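Local coordinates for protein SidF, inhibitor of growth family, member 3 (Legionella pneumophila subsp. pneumophila, PDB 4FYE) that acts as a Legionella phosphoinositide phosphatase, probably removing the 3-phosphate from phosphatidylinositol 3,4,5-trisphosphate, at residues A[18-23]-A[49-54]; A[29-34]-A[78-83]; A[36-41]-A[703-708]; A[648-653]-A[710-715]. The protein carries 1 engineered substitution. All coordinates share one frame; numbering follows the deposited sequence.

Interaction 1 (A[18-23]-A[49-54]); sequences SDLEPV and KQVVVV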
loop_
_atom_site.group_PDB
_atom_site.type_symbol
_atom_site.label_atom_id
_atom_site.label_comp_id
_atom_site.label_asym_id
_atom_site.label_seq_id
_atom_site.Cartn_x
_atom_site.Cartn_y
_atom_site.Cartn_z
ATOM N N SER A 18 15.450 -13.428 12.360
ATOM C CA SER A 18 16.361 -14.257 13.161
ATOM C C SER A 18 16.120 -14.004 14.660
ATOM O O SER A 18 15.052 -13.482 15.048
ATOM C CB SER A 18 17.830 -13.971 12.784
ATOM O OG SER A 18 18.174 -12.631 13.121
ATOM N N ASP A 19 17.107 -14.355 15.492
ATOM C CA ASP A 19 16.927 -14.274 16.920
ATOM C C ASP A 19 17.095 -12.861 17.395
ATOM O O ASP A 19 18.207 -12.360 17.398
ATOM C CB ASP A 19 17.880 -15.214 17.665
ATOM C CG ASP A 19 17.127 -16.315 18.415
ATOM O OD1 ASP A 19 15.995 -16.648 17.999
ATOM O OD2 ASP A 19 17.645 -16.845 19.424
ATOM N N LEU A 20 16.004 -12.221 17.811
ATOM C CA LEU A 20 16.091 -10.805 18.200
ATOM C C LEU A 20 16.040 -10.551 19.691
ATOM O O LEU A 20 15.534 -11.402 20.463
ATOM C CB LEU A 20 14.989 -9.990 17.523
ATOM C CG LEU A 20 14.913 -10.117 15.995
ATOM C CD1 LEU A 20 13.513 -9.697 15.555
ATOM C CD2 LEU A 20 15.967 -9.272 15.284
ATOM N N GLU A 21 16.530 -9.366 20.088
ATOM C CA GLU A 21 16.588 -8.987 21.504
ATOM C C GLU A 21 15.236 -8.486 21.975
ATOM O O GLU A 21 14.748 -7.502 21.434
ATOM C CB GLU A 21 17.633 -7.900 21.785
ATOM C CG GLU A 21 17.649 -7.417 23.245
ATOM C CD GLU A 21 18.990 -6.814 23.713
ATOM O OE1 GLU A 21 18.983 -6.056 24.716
ATOM O OE2 GLU A 21 20.062 -7.086 23.108
ATOM N N PRO A 22 14.657 -9.142 23.015
ATOM C CA PRO A 22 13.406 -8.692 23.654
ATOM C C PRO A 22 13.456 -7.235 24.157
ATOM O O PRO A 22 14.521 -6.733 24.487
ATOM C CB PRO A 22 13.246 -9.686 24.831
ATOM C CG PRO A 22 13.947 -10.943 24.389
ATOM C CD PRO A 22 15.111 -10.455 23.552
ATOM N N VAL A 23 12.299 -6.577 24.160
ATOM C CA VAL A 23 12.080 -5.248 24.720
ATOM C C VAL A 23 10.964 -5.359 25.769
ATOM O O VAL A 23 9.882 -5.901 25.475
ATOM C CB VAL A 23 11.545 -4.267 23.676
ATOM C CG1 VAL A 23 11.419 -2.875 24.261
ATOM C CG2 VAL A 23 12.395 -4.273 22.417
ATOM N N LYS A 49 15.060 1.485 16.722
ATOM C CA LYS A 49 13.812 0.965 16.149
ATOM C C LYS A 49 13.352 -0.390 16.759
ATOM O O LYS A 49 14.163 -1.177 17.300
ATOM C CB LYS A 49 13.837 0.923 14.611
ATOM C CG LYS A 49 14.290 2.195 13.868
ATOM C CD LYS A 49 13.566 3.482 14.251
ATOM C CE LYS A 49 13.831 4.602 13.239
ATOM N NZ LYS A 49 12.977 5.815 13.445
ATOM N N GLN A 50 12.043 -0.626 16.698
ATOM C CA GLN A 50 11.479 -1.840 17.251
ATOM C C GLN A 50 10.741 -2.655 16.227
ATOM O O GLN A 50 10.345 -2.137 15.180
ATOM C CB GLN A 50 10.571 -1.510 18.436
ATOM C CG GLN A 50 11.399 -1.321 19.710
ATOM C CD GLN A 50 10.615 -0.676 20.843
ATOM O OE1 GLN A 50 9.384 -0.757 20.900
ATOM N NE2 GLN A 50 11.336 -0.036 21.766
ATOM N N VAL A 51 10.478 -3.904 16.598
ATOM C CA VAL A 51 9.844 -4.841 15.737
ATOM C C VAL A 51 8.779 -5.584 16.497
ATOM O O VAL A 51 9.050 -6.077 17.586
ATOM C CB VAL A 51 10.888 -5.845 15.318
ATOM C CG1 VAL A 51 10.311 -6.825 14.341
ATOM C CG2 VAL A 51 12.043 -5.091 14.716
ATOM N N VAL A 52 7.576 -5.698 15.938
ATOM C CA VAL A 52 6.583 -6.498 16.604
ATOM C C VAL A 52 6.334 -7.772 15.790
ATOM O O VAL A 52 6.070 -7.692 14.570
ATOM C CB VAL A 52 5.258 -5.766 16.669
ATOM C CG1 VAL A 52 4.288 -6.605 17.487
ATOM C CG2 VAL A 52 5.406 -4.343 17.223
ATOM N N VAL A 53 6.346 -8.934 16.438
ATOM C CA VAL A 53 6.288 -10.220 15.723
ATOM C C VAL A 53 5.127 -11.076 16.293
ATOM O O VAL A 53 4.948 -11.160 17.497
ATOM C CB VAL A 53 7.635 -10.990 15.829
ATOM C CG1 VAL A 53 7.594 -12.338 15.103
ATOM C CG2 VAL A 53 8.810 -10.189 15.249
ATOM N N VAL A 54 4.344 -11.687 15.424
ATOM C CA VAL A 54 3.317 -12.591 15.822
ATOM C C VAL A 54 3.522 -13.917 15.084
ATOM O O VAL A 54 3.622 -13.922 13.854
ATOM C CB VAL A 54 1.907 -12.057 15.417
ATOM C CG1 VAL A 54 0.870 -13.162 15.537
ATOM C CG2 VAL A 54 1.424 -10.915 16.299
#
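Val23 and Gln50 make the fuller of two van der Waals touches here. The valine forks over the glutamine side chain: Val23 CG2 lies 4.1 Å from Gln50 CG, while the other branch, Val23 CG1, reaches further along to the amide, 3.8 Å from Gln50 NE2. With CG beside its own backbone N (chi1 -82°) and the chain extended beyond it, Gln50 offers its length to both methyls. Second comes a looser hydrophobic contact, in which Leu20 CD1 approaches Val51 CG1 to 4.5 Å, both side chains leaving the backbone toward the opposite segment.

The polar end of Gln50 is engaged apart from Val23. Its NE2 donates to Asn27 O and its OE1 accepts from His29 N, so the buried amide is gripped by the same loop that carries Val23, a little further on, and its rotation is fixed.

The two backbones stay well apart, 8.2 Å between Val23 CA and Gln50 CA, because strand 39-42 bonds to each. Val23 pairs with Val40 and Glu21 with Lys42, whereas Val51 pairs with Phe41. The loop after helix 9-16 thus runs beside the outermost strand of the six-stranded sheet, and strand 184-189 flanks strand 50-55 on its other side.

Interaction 2 (A[29-34]-A[78-83]); sequences HLAYGY and YIDNLV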
loop_
_atom_site.group_PDB
_atom_site.type_symbol
_atom_site.label_atom_id
_atom_site.label_comp_id
_atom_site.label_asym_id
_atom_site.label_seq_id
_atom_site.Cartn_x
_atom_site.Cartn_y
_atom_site.Cartn_z
ATOM N N HIS A 29 7.441 1.612 22.122
ATOM C CA HIS A 29 6.877 2.845 21.583
ATOM C C HIS A 29 5.372 3.073 21.784
ATOM O O HIS A 29 4.883 4.208 21.735
ATOM C CB HIS A 29 7.278 2.951 20.114
ATOM C CG HIS A 29 8.789 2.951 19.908
ATOM N ND1 HIS A 29 9.653 3.641 20.730
ATOM C CD2 HIS A 29 9.572 2.323 18.952
ATOM C CE1 HIS A 29 10.910 3.436 20.321
ATOM N NE2 HIS A 29 10.867 2.621 19.235
ATOM N N LEU A 30 4.608 2.011 21.994
ATOM C CA LEU A 30 3.166 2.158 22.144
ATOM C C LEU A 30 2.602 0.803 22.567
ATOM O O LEU A 30 3.286 -0.221 22.462
ATOM C CB LEU A 30 2.541 2.662 20.828
ATOM C CG LEU A 30 2.347 1.633 19.696
ATOM C CD1 LEU A 30 0.869 1.357 19.370
ATOM C CD2 LEU A 30 3.071 2.134 18.476
ATOM N N ALA A 31 1.372 0.794 23.051
ATOM C CA ALA A 31 0.812 -0.444 23.556
ATOM C C ALA A 31 0.103 -1.224 22.472
ATOM O O ALA A 31 -0.782 -0.722 21.784
ATOM C CB ALA A 31 -0.125 -0.177 24.703
ATOM N N TYR A 32 0.515 -2.467 22.328
ATOM C CA TYR A 32 -0.129 -3.388 21.384
ATOM C C TYR A 32 -1.074 -4.446 21.988
ATOM O O TYR A 32 -1.917 -4.976 21.249
ATOM C CB TYR A 32 0.968 -4.106 20.673
ATOM C CG TYR A 32 1.715 -3.234 19.761
ATOM C CD1 TYR A 32 1.237 -3.001 18.438
ATOM C CD2 TYR A 32 2.916 -2.650 20.159
ATOM C CE1 TYR A 32 1.952 -2.206 17.542
ATOM C CE2 TYR A 32 3.636 -1.845 19.266
ATOM C CZ TYR A 32 3.158 -1.634 17.981
ATOM O OH TYR A 32 3.911 -0.895 17.104
ATOM N N GLY A 33 -0.922 -4.736 23.296
ATOM C CA GLY A 33 -1.702 -5.710 24.049
ATOM C C GLY A 33 -1.426 -7.135 23.573
ATOM O O GLY A 33 -0.436 -7.385 22.882
ATOM N N TYR A 34 -2.327 -8.067 23.895
ATOM C CA TYR A 34 -2.090 -9.467 23.629
ATOM C C TYR A 34 -0.665 -9.889 24.087
ATOM O O TYR A 34 0.161 -10.355 23.283
ATOM C CB TYR A 34 -2.355 -9.789 22.146
ATOM C CG TYR A 34 -3.712 -9.296 21.620
ATOM C CD1 TYR A 34 -4.864 -10.150 21.638
ATOM C CD2 TYR A 34 -3.880 -7.981 21.153
ATOM C CE1 TYR A 34 -6.106 -9.710 21.193
ATOM C CE2 TYR A 34 -5.136 -7.527 20.730
ATOM C CZ TYR A 34 -6.234 -8.403 20.721
ATOM O OH TYR A 34 -7.479 -7.949 20.266
ATOM N N TYR A 78 -6.398 1.090 23.835
ATOM C CA TYR A 78 -7.041 2.369 23.836
ATOM C C TYR A 78 -6.737 3.158 25.038
ATOM O O TYR A 78 -6.385 4.277 24.863
ATOM C CB TYR A 78 -8.551 2.241 23.731
ATOM C CG TYR A 78 -9.170 3.593 23.542
ATOM C CD1 TYR A 78 -9.296 4.137 22.289
ATOM C CD2 TYR A 78 -9.605 4.343 24.628
ATOM C CE1 TYR A 78 -9.883 5.373 22.116
ATOM C CE2 TYR A 78 -10.194 5.551 24.450
ATOM C CZ TYR A 78 -10.308 6.053 23.181
ATOM O OH TYR A 78 -10.891 7.263 22.985
ATOM N N ILE A 79 -6.873 2.604 26.260
ATOM C CA ILE A 79 -6.588 3.407 27.440
ATOM C C ILE A 79 -5.130 3.957 27.392
ATOM O O ILE A 79 -4.899 5.152 27.500
ATOM C CB ILE A 79 -6.768 2.637 28.752
ATOM C CG1 ILE A 79 -8.137 1.943 28.922
ATOM C CG2 ILE A 79 -6.433 3.495 29.936
ATOM C CD1 ILE A 79 -9.337 2.796 29.048
ATOM N N ASP A 80 -4.160 3.078 27.196
ATOM C CA ASP A 80 -2.757 3.387 27.375
ATOM C C ASP A 80 -2.300 4.337 26.312
ATOM O O ASP A 80 -1.504 5.240 26.599
ATOM C CB ASP A 80 -1.884 2.110 27.272
ATOM C CG ASP A 80 -2.067 1.155 28.463
ATOM O OD1 ASP A 80 -2.605 1.563 29.529
ATOM O OD2 ASP A 80 -1.680 -0.034 28.333
ATOM N N ASN A 81 -2.773 4.110 25.085
ATOM C CA ASN A 81 -2.309 4.893 23.946
ATOM C C ASN A 81 -2.884 6.322 24.023
ATOM O O ASN A 81 -2.194 7.256 23.750
ATOM C CB ASN A 81 -2.567 4.205 22.602
ATOM C CG ASN A 81 -1.683 2.942 22.377
ATOM O OD1 ASN A 81 -0.570 2.852 22.855
ATOM N ND2 ASN A 81 -2.192 1.983 21.635
ATOM N N LEU A 82 -4.114 6.481 24.483
ATOM C CA LEU A 82 -4.665 7.801 24.702
ATOM C C LEU A 82 -3.943 8.454 25.913
ATOM O O LEU A 82 -3.606 9.669 25.889
ATOM C CB LEU A 82 -6.179 7.690 24.947
ATOM C CG LEU A 82 -7.137 8.891 24.890
ATOM C CD1 LEU A 82 -8.280 8.809 25.924
ATOM C CD2 LEU A 82 -6.400 10.188 25.076
ATOM N N VAL A 83 -3.682 7.661 26.958
ATOM C CA VAL A 83 -2.981 8.207 28.150
ATOM C C VAL A 83 -1.669 8.775 27.750
ATOM O O VAL A 83 -1.293 9.811 28.257
ATOM C CB VAL A 83 -2.688 7.181 29.236
ATOM C CG1 VAL A 83 -1.515 7.636 30.118
ATOM C CG2 VAL A 83 -3.928 7.014 30.083
#
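Asn81 grips the backbone of Ala31 with both ends of its amide. Ala31 N donates to Asn81 OD1 over 2.8 Å, with an N-H...O angle of 162°, and Asn81 ND2 donates back to Ala31 O over 3.1 Å. Each acceptor is met in its carbonyl plane on a lone pair, and Ala31 O also lies close to the plane of the Asn81 amide, so the pair of bonds fixes how that amide is turned. The reach comes from Asn81 CG standing beside its own backbone N (chi1 -70°), on the side of the helix that faces the loop. Asn81 ND2 has a second acceptor in Gly713 O, and one asparagine therefore holds two loops.

Packing contacts flank these bonds. Leu30 CD1 comes within 3.9 Å of Asn81 ND2, and the same methyl rests 4.0 Å above the Tyr32 ring plane, shifted toward the ring's rim. One residue earlier on the helix, Asp80 CB meets Ala31 CB at 3.9 Å; the carboxylate of Asp80 has its main partner in a salt bridge to Lys113.

The contact fastens the irregular chain between helix 9-16 and strand 39-42 to helix 71-92. That helix packs with Ile79 against both helix 98-119 and helix 136-163, the latter also receiving Tyr78 and Leu82.

Interaction 3 (A[36-41]-A[703-708]); sequences GERQVF and IQALHH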
loop_
_atom_site.group_PDB
_atom_site.type_symbol
_atom_site.label_atom_id
_atom_site.label_comp_id
_atom_site.label_asym_id
_atom_site.label_seq_id
_atom_site.Cartn_x
_atom_site.Cartn_y
_atom_site.Cartn_z
ATOM N N GLY A 36 2.536 -11.915 25.024
ATOM C CA GLY A 36 2.907 -13.258 24.608
ATOM C C GLY A 36 2.401 -13.621 23.230
ATOM O O GLY A 36 2.856 -14.591 22.681
ATOM N N GLU A 37 1.480 -12.865 22.638
ATOM C CA GLU A 37 1.216 -13.069 21.203
ATOM C C GLU A 37 1.908 -11.939 20.424
ATOM O O GLU A 37 2.702 -12.234 19.531
ATOM C CB GLU A 37 -0.265 -13.226 20.847
ATOM C CG GLU A 37 -0.598 -12.844 19.385
ATOM C CD GLU A 37 -2.135 -12.801 18.997
ATOM O OE1 GLU A 37 -3.066 -12.972 19.849
ATOM O OE2 GLU A 37 -2.451 -12.604 17.784
ATOM N N ARG A 38 1.667 -10.670 20.799
ATOM C CA ARG A 38 2.318 -9.493 20.117
ATOM C C ARG A 38 3.656 -9.206 20.798
ATOM O O ARG A 38 3.759 -8.441 21.768
ATOM C CB ARG A 38 1.398 -8.263 20.040
ATOM C CG ARG A 38 0.176 -8.470 19.127
ATOM C CD ARG A 38 -0.713 -7.252 19.148
ATOM N NE ARG A 38 -1.826 -7.394 18.229
ATOM C CZ ARG A 38 -2.761 -6.468 17.995
ATOM N NH1 ARG A 38 -2.770 -5.307 18.640
ATOM N NH2 ARG A 38 -3.716 -6.710 17.114
ATOM N N GLN A 39 4.694 -9.843 20.298
ATOM C CA GLN A 39 5.940 -9.743 20.973
ATOM C C GLN A 39 6.795 -8.667 20.356
ATOM O O GLN A 39 6.792 -8.474 19.136
ATOM C CB GLN A 39 6.585 -11.092 20.949
ATOM C CG GLN A 39 5.657 -12.072 21.657
ATOM C CD GLN A 39 6.470 -13.173 22.266
ATOM O OE1 GLN A 39 7.171 -13.898 21.547
ATOM N NE2 GLN A 39 6.470 -13.247 23.605
ATOM N N VAL A 40 7.485 -7.947 21.219
ATOM C CA VAL A 40 8.249 -6.803 20.828
ATOM C C VAL A 40 9.742 -6.990 21.053
ATOM O O VAL A 40 10.183 -7.570 22.060
ATOM C CB VAL A 40 7.755 -5.556 21.561
ATOM C CG1 VAL A 40 8.333 -4.306 20.910
ATOM C CG2 VAL A 40 6.245 -5.501 21.487
ATOM N N PHE A 41 10.511 -6.460 20.120
ATOM C CA PHE A 41 11.916 -6.807 20.010
ATOM C C PHE A 41 12.732 -5.617 19.472
ATOM O O PHE A 41 12.178 -4.646 18.912
ATOM C CB PHE A 41 12.060 -7.931 18.996
ATOM C CG PHE A 41 11.446 -9.250 19.408
ATOM C CD1 PHE A 41 12.079 -10.069 20.347
ATOM C CD2 PHE A 41 10.273 -9.721 18.777
ATOM C CE1 PHE A 41 11.540 -11.304 20.697
ATOM C CE2 PHE A 41 9.723 -10.940 19.134
ATOM C CZ PHE A 41 10.361 -11.749 20.100
ATOM N N ILE A 703 -1.813 -9.312 10.210
ATOM C CA ILE A 703 -0.945 -8.160 9.904
ATOM C C ILE A 703 -1.779 -6.877 9.795
ATOM O O ILE A 703 -1.293 -5.831 10.203
ATOM C CB ILE A 703 -0.049 -8.400 8.634
ATOM C CG1 ILE A 703 1.183 -7.493 8.619
ATOM C CG2 ILE A 703 -0.800 -8.212 7.300
ATOM C CD1 ILE A 703 2.246 -7.943 9.572
ATOM N N GLN A 704 -3.042 -6.967 9.308
ATOM C CA GLN A 704 -3.915 -5.826 9.208
ATOM C C GLN A 704 -4.263 -5.307 10.594
ATOM O O GLN A 704 -4.278 -4.120 10.802
ATOM C CB GLN A 704 -5.230 -6.160 8.448
ATOM C CG GLN A 704 -4.974 -6.571 7.019
ATOM C CD GLN A 704 -6.247 -6.971 6.312
ATOM O OE1 GLN A 704 -6.300 -8.035 5.672
ATOM N NE2 GLN A 704 -7.288 -6.131 6.423
ATOM N N ALA A 705 -4.503 -6.186 11.557
ATOM C CA ALA A 705 -4.901 -5.658 12.842
ATOM C C ALA A 705 -3.704 -5.011 13.536
ATOM O O ALA A 705 -3.852 -3.997 14.258
ATOM C CB ALA A 705 -5.560 -6.712 13.704
ATOM N N LEU A 706 -2.518 -5.550 13.262
ATOM C CA LEU A 706 -1.263 -4.968 13.792
ATOM C C LEU A 706 -0.975 -3.597 13.221
ATOM O O LEU A 706 -0.681 -2.682 13.954
ATOM C CB LEU A 706 -0.090 -5.852 13.379
ATOM C CG LEU A 706 0.390 -6.843 14.401
ATOM C CD1 LEU A 706 1.833 -7.212 14.068
ATOM C CD2 LEU A 706 0.379 -6.133 15.769
ATOM N N HIS A 707 -1.049 -3.505 11.879
ATOM C CA HIS A 707 -0.882 -2.269 11.131
ATOM C C HIS A 707 -1.868 -1.261 11.649
ATOM O O HIS A 707 -1.450 -0.166 11.967
ATOM C CB HIS A 707 -0.976 -2.536 9.627
ATOM C CG HIS A 707 -1.376 -1.347 8.797
ATOM N ND1 HIS A 707 -0.472 -0.586 8.143
ATOM C CD2 HIS A 707 -2.630 -0.793 8.529
ATOM C CE1 HIS A 707 -1.109 0.427 7.511
ATOM N NE2 HIS A 707 -2.429 0.308 7.752
ATOM N N HIS A 708 -3.157 -1.629 11.804
ATOM C CA HIS A 708 -4.170 -0.700 12.338
ATOM C C HIS A 708 -3.853 -0.183 13.734
ATOM O O HIS A 708 -4.122 0.986 14.079
ATOM C CB HIS A 708 -5.568 -1.360 12.299
ATOM C CG HIS A 708 -6.733 -0.370 12.366
ATOM N ND1 HIS A 708 -7.186 0.184 13.553
ATOM C CD2 HIS A 708 -7.559 0.117 11.371
ATOM C CE1 HIS A 708 -8.227 1.004 13.298
ATOM N NE2 HIS A 708 -8.485 0.939 11.972
#
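Arg38 reaches helix 701-712 with an extended chain that lies alongside Leu706, the two side chains running side by side but pointing opposite ways. One leucine methyl does the packing: Leu706 CD2 is 3.7 Å from Arg38 CD and 3.5 Å from Arg38 NE, covering one face of the guanidinium off-centre, toward its rim. Ala705 CB adds a lighter touch, 3.9 Å from Arg38 NH2. With CG beside the backbone N (chi1 -67°) and the chain extended from CG to NE, the arginine spans the gap between backbones whose nearest CA atoms, those of Arg38 and Leu706, are 8.6 Å apart.

Polar contacts hold the far end of this buried cation. Arg38 NH1 donates to Tyr32 O and, weakly, to Thr709 OG1, while Arg38 NH2 donates to Ser715 OG. Neutral oxygens of the N-terminal loop and of the region around the helix's C-terminal end thus take up N-H groups of the guanidinium, without an acid among these partners, and together with the leucine over its face they set its orientation.

The helix packs on the six-stranded sheet, with Ile703, Leu706 and His707 touching strand 184-189. Arg38, next to edge strand 39-42, ties that edge to the helix, a helix-on-sheet packing of a mixed alpha-beta fold.

Interaction 4 (A[648-653]-A[710-715]); sequences SNNDRG and ANTGVS. With PO4 (phosphate ion), chain B.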
loop_
_atom_site.group_PDB
_atom_site.type_symbol
_atom_site.label_atom_id
_atom_site.label_comp_id
_atom_site.label_asym_id
_atom_site.label_seq_id
_atom_site.Cartn_x
_atom_site.Cartn_y
_atom_site.Cartn_z
ATOM N N SER A 648 -7.196 6.829 4.286
ATOM C CA SER A 648 -6.136 6.592 5.284
ATOM C C SER A 648 -5.315 5.275 5.088
ATOM O O SER A 648 -4.321 5.056 5.771
ATOM C CB SER A 648 -6.783 6.572 6.677
ATOM O OG SER A 648 -7.650 5.430 6.785
ATOM N N ASN A 649 -5.843 4.392 4.254
ATOM C CA ASN A 649 -5.223 3.116 3.942
ATOM C C ASN A 649 -5.421 2.078 5.029
ATOM O O ASN A 649 -4.911 0.977 4.940
ATOM C CB ASN A 649 -3.740 3.272 3.644
ATOM C CG ASN A 649 -3.206 2.122 2.830
ATOM O OD1 ASN A 649 -3.785 1.755 1.815
ATOM N ND2 ASN A 649 -2.113 1.532 3.282
ATOM N N ASN A 650 -6.156 2.443 6.061
ATOM C CA ASN A 650 -6.516 1.510 7.113
ATOM C C ASN A 650 -7.446 0.393 6.664
ATOM O O ASN A 650 -7.351 -0.726 7.145
ATOM C CB ASN A 650 -7.093 2.246 8.317
ATOM C CG ASN A 650 -6.032 2.966 9.111
ATOM O OD1 ASN A 650 -4.909 2.494 9.225
ATOM N ND2 ASN A 650 -6.381 4.116 9.654
ATOM N N ASP A 651 -8.386 0.712 5.787
ATOM C CA ASP A 651 -9.463 -0.215 5.504
ATOM C C ASP A 651 -9.501 -0.847 4.118
ATOM O O ASP A 651 -9.131 -1.993 3.959
ATOM C CB ASP A 651 -10.791 0.452 5.838
ATOM C CG ASP A 651 -10.712 1.285 7.099
ATOM O OD1 ASP A 651 -10.530 0.709 8.185
ATOM O OD2 ASP A 651 -10.819 2.519 7.009
ATOM N N ARG A 652 -9.949 -0.104 3.116
ATOM C CA ARG A 652 -10.111 -0.665 1.779
ATOM C C ARG A 652 -8.800 -1.124 1.160
ATOM O O ARG A 652 -8.733 -2.168 0.539
ATOM C CB ARG A 652 -10.795 0.338 0.855
ATOM C CG ARG A 652 -12.302 0.220 0.823
ATOM C CD ARG A 652 -12.936 1.442 0.196
ATOM N NE ARG A 652 -12.356 2.675 0.701
ATOM C CZ ARG A 652 -12.758 3.884 0.341
ATOM N NH1 ARG A 652 -13.736 4.023 -0.528
ATOM N NH2 ARG A 652 -12.181 4.953 0.851
ATOM N N GLY A 653 -7.762 -0.326 1.346
ATOM C CA GLY A 653 -6.411 -0.610 0.797
ATOM C C GLY A 653 -5.771 -1.826 1.410
ATOM O O GLY A 653 -5.125 -2.632 0.714
ATOM N N ALA A 710 -0.754 0.120 15.208
ATOM C CA ALA A 710 0.322 1.102 14.942
ATOM C C ALA A 710 -0.176 2.426 14.339
ATOM O O ALA A 710 0.350 3.485 14.641
ATOM C CB ALA A 710 1.366 0.495 14.008
ATOM N N ASN A 711 -1.196 2.380 13.509
ATOM C CA ASN A 711 -1.702 3.623 12.991
ATOM C C ASN A 711 -2.652 4.323 13.879
ATOM O O ASN A 711 -2.688 5.528 13.813
ATOM C CB ASN A 711 -2.430 3.455 11.657
ATOM C CG ASN A 711 -1.499 3.433 10.481
ATOM O OD1 ASN A 711 -0.291 3.625 10.617
ATOM N ND2 ASN A 711 -2.049 3.160 9.317
ATOM N N THR A 712 -3.484 3.610 14.649
ATOM C CA THR A 712 -4.575 4.318 15.377
ATOM C C THR A 712 -4.548 4.081 16.853
ATOM O O THR A 712 -5.235 4.768 17.569
ATOM C CB THR A 712 -6.019 3.999 14.863
ATOM O OG1 THR A 712 -6.342 2.630 15.187
ATOM C CG2 THR A 712 -6.132 4.221 13.274
ATOM N N GLY A 713 -3.726 3.161 17.349
ATOM C CA GLY A 713 -3.868 2.824 18.762
ATOM C C GLY A 713 -4.777 1.635 19.124
ATOM O O GLY A 713 -4.661 1.112 20.232
ATOM N N VAL A 714 -5.567 1.121 18.169
ATOM C CA VAL A 714 -6.547 0.044 18.402
ATOM C C VAL A 714 -6.591 -0.893 17.166
ATOM O O VAL A 714 -6.164 -0.537 16.056
ATOM C CB VAL A 714 -7.827 0.824 18.698
ATOM C CG1 VAL A 714 -8.873 0.852 17.584
ATOM C CG2 VAL A 714 -8.251 0.776 20.132
ATOM N N SER A 715 -7.061 -2.119 17.292
ATOM C CA SER A 715 -7.097 -2.939 16.054
ATOM C C SER A 715 -8.191 -2.495 15.072
ATOM O O SER A 715 -9.037 -1.613 15.358
ATOM C CB SER A 715 -7.212 -4.422 16.336
ATOM O OG SER A 715 -6.141 -4.872 17.155
HETATM P P PO4 B . -10.332 3.660 3.851
HETATM O O1 PO4 B . -11.101 2.562 3.107
HETATM O O2 PO4 B . -10.268 4.930 3.011
HETATM O O3 PO4 B . -10.941 4.091 5.193
HETATM O O4 PO4 B . -8.897 3.174 4.131
#
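Asn711 and Asn650 meet through a single nearly straight hydrogen bond, Asn711 ND2 to Asn650 OD1 at 2.9 Å with an N-H...O angle of 173°. The acceptor lies in the Asn711 amide plane, but the donor is tilted 21° from the Asn650 carbonyl plane, as the two amides are turned 57° against each other. Asn650 is the buried partner, its side chain packed by His707 and His708.

Asn650 belongs to the phosphate-binding loop. Residues 646-652 follow the CX5R pattern of cysteine phosphatases, with Ser646, probably the engineered residue, at the cysteine's place. The bound phosphate, probably from the crystallisation liquor, receives Asp651 N on O4 at 3.0 Å and Arg652 N on O1 at 2.9 Å. Arg652, bent at chi3, adds NE to O1 at 2.7 Å and NH2 to O2 at 2.9 Å, its guanidinium presenting an edge to the ion.

The looser side belongs to Asn711 and Thr712, both partly exposed. Thr712 CG2, a methyl, merely packs against Asn650 ND2 at 3.6 Å, while Thr712 OG1 turns to His708 O and accepts a weak hydrogen bond from Val714 N, just beyond Gly713, the first residue to leave the helix, with positive phi.

From the N terminus, the loop after helix 9-16 gives its first part to interaction 1, closing on strand 50-55, then its middle to interaction 2, closing on helix 71-92. Its end, entering strand 39-42, waits for helix 701-712 in interaction 3, more than 600 residues later. These three cross one another, their segments alternating along the chain, and none nests. Interaction 4 opens long after 1 and 2 have closed, yet crosses 3, both using helix 701-712. Bridges join them: Val53 N to Gln39 O links 1 with 3, His708 ND1 to Val714 O links 3 with 4, and so the sheet edge, helix 701-712 and the chain beyond it are tied together.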